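Local atomic coordinates of virulence associated protein VAPB (Rhodococcus equi, PDB entry 4CV7), a protein that is a plasmid-encoded virulence-associated protein of a bacterial pathogen, folded as an eight-stranded Greek-key beta-barrel, whose molecular activity is not established. Residues Leu50-Ser53 against Asp54-Arg57. Numbering follows the deposited sequence. Where two conformers were deposited one is given.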
ATOM      1  N   LEU A  50       4.591   7.492  -4.398  1.00 15.66           N
ATOM      2  CA  LEU A  50       3.884   6.643  -5.327  1.00 15.18           C
ATOM      3  C   LEU A  50       4.455   6.854  -6.754  1.00 15.83           C
ATOM      4  O   LEU A  50       4.501   8.021  -7.212  1.00 17.14           O
ATOM      5  CB  LEU A  50       2.370   6.982  -5.323  1.00 15.60           C
ATOM      6  CG  LEU A  50       1.518   6.289  -6.400  1.00 15.58           C
ATOM      7  CD1 LEU A  50       1.399   4.803  -6.271  1.00 14.68           C
ATOM      8  CD2 LEU A  50       0.110   6.921  -6.463  1.00 16.77           C
ATOM      9  N   PHE A  51       4.832   5.785  -7.432  1.00 14.74           N
ATOM     10  CA  PHE A  51       5.288   5.775  -8.778  1.00 14.93           C
ATOM     11  C   PHE A  51       4.261   5.051  -9.602  1.00 15.07           C
ATOM     12  O   PHE A  51       3.938   3.849  -9.319  1.00 14.80           O
ATOM     13  CB  PHE A  51       6.625   5.077  -8.909  1.00 16.17           C
ATOM     14  CG  PHE A  51       7.737   5.643  -8.064  1.00 16.28           C
ATOM     15  CD1 PHE A  51       7.786   5.362  -6.734  1.00 16.88           C
ATOM     16  CD2 PHE A  51       8.670   6.419  -8.636  1.00 19.61           C
ATOM     17  CE1 PHE A  51       8.829   5.846  -5.948  1.00 18.93           C
ATOM     18  CE2 PHE A  51       9.770   6.928  -7.865  1.00 21.27           C
ATOM     19  CZ  PHE A  51       9.792   6.592  -6.514  1.00 20.21           C
ATOM     20  N   THR A  52       3.717   5.650 -10.631  1.00 14.56           N
ATOM     21  CA  THR A  52       2.808   4.965 -11.571  1.00 15.48           C
ATOM     22  C   THR A  52       2.795   5.594 -12.913  1.00 16.39           C
ATOM     23  O   THR A  52       2.874   6.860 -12.978  1.00 17.79           O
ATOM     24  CB  THR A  52       1.383   4.839 -11.017  1.00 14.47           C
ATOM     25  OG1 THR A  52       0.605   4.074 -11.946  1.00 15.38           O
ATOM     26  CG2 THR A  52       0.763   6.128 -10.789  1.00 15.53           C
ATOM     27  N   SER A  53       2.734   4.831 -13.967  1.00 17.21           N
ATOM     28  CA  SER A  53       2.597   5.331 -15.303  0.66 18.54           C
ATOM     29  C   SER A  53       1.134   5.611 -15.699  1.00 18.12           C
ATOM     30  O   SER A  53       0.910   6.214 -16.760  1.00 19.28           O
ATOM     31  CB  SER A  53       3.255   4.388 -16.268  0.66 21.24           C
ATOM     32  OG  SER A  53       2.579   3.156 -16.235  0.66 21.88           O
ATOM     33  N   ASP A  54       0.195   5.258 -14.855  1.00 16.48           N
ATOM     34  CA  ASP A  54      -1.232   5.552 -15.183  1.00 16.40           C
ATOM     35  C   ASP A  54      -2.042   5.513 -13.851  1.00 14.73           C
ATOM     36  O   ASP A  54      -2.525   4.518 -13.383  1.00 14.50           O
ATOM     37  CB  ASP A  54      -1.739   4.503 -16.145  1.00 16.81           C
ATOM     38  CG  ASP A  54      -3.104   4.808 -16.706  1.00 17.73           C
ATOM     39  OD1 ASP A  54      -3.893   5.615 -16.060  1.00 17.22           O
ATOM     40  OD2 ASP A  54      -3.484   4.345 -17.812  1.00 20.34           O
ATOM     41  N   LEU A  55      -2.149   6.699 -13.294  1.00 15.26           N
ATOM     42  CA  LEU A  55      -2.822   6.899 -12.008  1.00 14.16           C
ATOM     43  C   LEU A  55      -4.263   6.441 -12.038  1.00 14.69           C
ATOM     44  O   LEU A  55      -4.715   5.753 -11.138  1.00 14.55           O
ATOM     45  CB  LEU A  55      -2.638   8.386 -11.596  1.00 15.05           C
ATOM     46  CG  LEU A  55      -3.197   8.663 -10.169  1.00 15.10           C
ATOM     47  CD1 LEU A  55      -2.374   8.019  -9.073  1.00 15.30           C
ATOM     48  CD2 LEU A  55      -3.306  10.161  -9.912  1.00 16.11           C
ATOM     49  N   GLN A  56      -4.979   6.835 -13.086  1.00 15.46           N
ATOM     50  CA  GLN A  56      -6.353   6.460 -13.154  1.00 16.20           C
ATOM     51  C   GLN A  56      -6.538   4.956 -13.253  1.00 14.62           C
ATOM     52  O   GLN A  56      -7.418   4.422 -12.616  1.00 15.23           O
ATOM     53  CB  GLN A  56      -7.054   7.176 -14.305  1.00 19.07           C
ATOM     54  CG  GLN A  56      -8.514   6.984 -14.478  1.00 21.88           C
ATOM     55  CD  GLN A  56      -8.947   5.706 -15.162  1.00 25.54           C
ATOM     56  OE1 GLN A  56      -8.174   5.100 -15.929  1.00 26.61           O
ATOM     57  NE2 GLN A  56     -10.269   5.369 -15.032  1.00 30.13           N
ATOM     58  N   ARG A  57      -5.662   4.269 -13.971  1.00 14.46           N
ATOM     59  CA  ARG A  57      -5.721   2.826 -14.074  1.00 13.71           C
ATOM     60  C   ARG A  57      -5.410   2.181 -12.701  1.00 13.02           C
ATOM     61  O   ARG A  57      -6.015   1.149 -12.339  1.00 13.05           O
ATOM     62  CB  ARG A  57      -4.799   2.341 -15.163  1.00 14.49           C
ATOM     63  CG  ARG A  57      -4.925   0.844 -15.426  1.00 15.38           C
ATOM     64  CD  ARG A  57      -4.018   0.417 -16.517  1.00 17.69           C
ATOM     65  NE  ARG A  57      -4.249  -0.948 -16.914  1.00 17.84           N
ATOM     66  CZ  ARG A  57      -3.804  -1.488 -18.030  1.00 19.08           C
ATOM     67  NH1 ARG A  57      -3.175  -0.791 -18.900  1.00 20.48           N
ATOM     68  NH2 ARG A  57      -4.169  -2.757 -18.255  1.00 18.71           N
TER
HETATM   69  O   HOH W   1       0.302   8.675 -13.659  0.50 19.61           O
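With chi1 at -175°, Thr52 holds OG1 opposite its backbone N and beside its own carbonyl carbon, which turns the hydroxyl forward along the chain to Asp54 and swings CG2 over the start of the helix. OG1 accepts from Asp54 N at 3.2 Å, nearly straight at 167°, and is also hydrogen-bonded to Leu86 O of the neighbouring strand 85-91. Threonine suits this place because one branch is polar and the other apolar: CG2 rests 3.9 Å from Leu55 CA and 4.0 Å from Leu55 CD1. The same leucine methyl, Leu55 CD1, also meets Leu50 CD2 at 3.8 Å, the two side chains slanting across each other; leucine suits both places, its branched apolar end packing against Pro26 and, for Leu55, Tyr6 of strand 4-14. This is a strand-to-helix turn at one end of the eight-stranded antiparallel Greek-key barrel, where strand 42-52 gives way to the short helix 55-61. Asp54 is the N-cap, its OD1 taking Arg57 N at 3.1 Å from above the carboxylate plane; a short acidic side chain can reach forward to a first-turn amide, and its charge probably suits the positive end of the helix dipole. A water accepts from Leu55 N and donates to Thr52 O, 3.2 Å from each, bridging strand end and helix start, while Ser53, small and polar, turns its CB outward at the exposed bend.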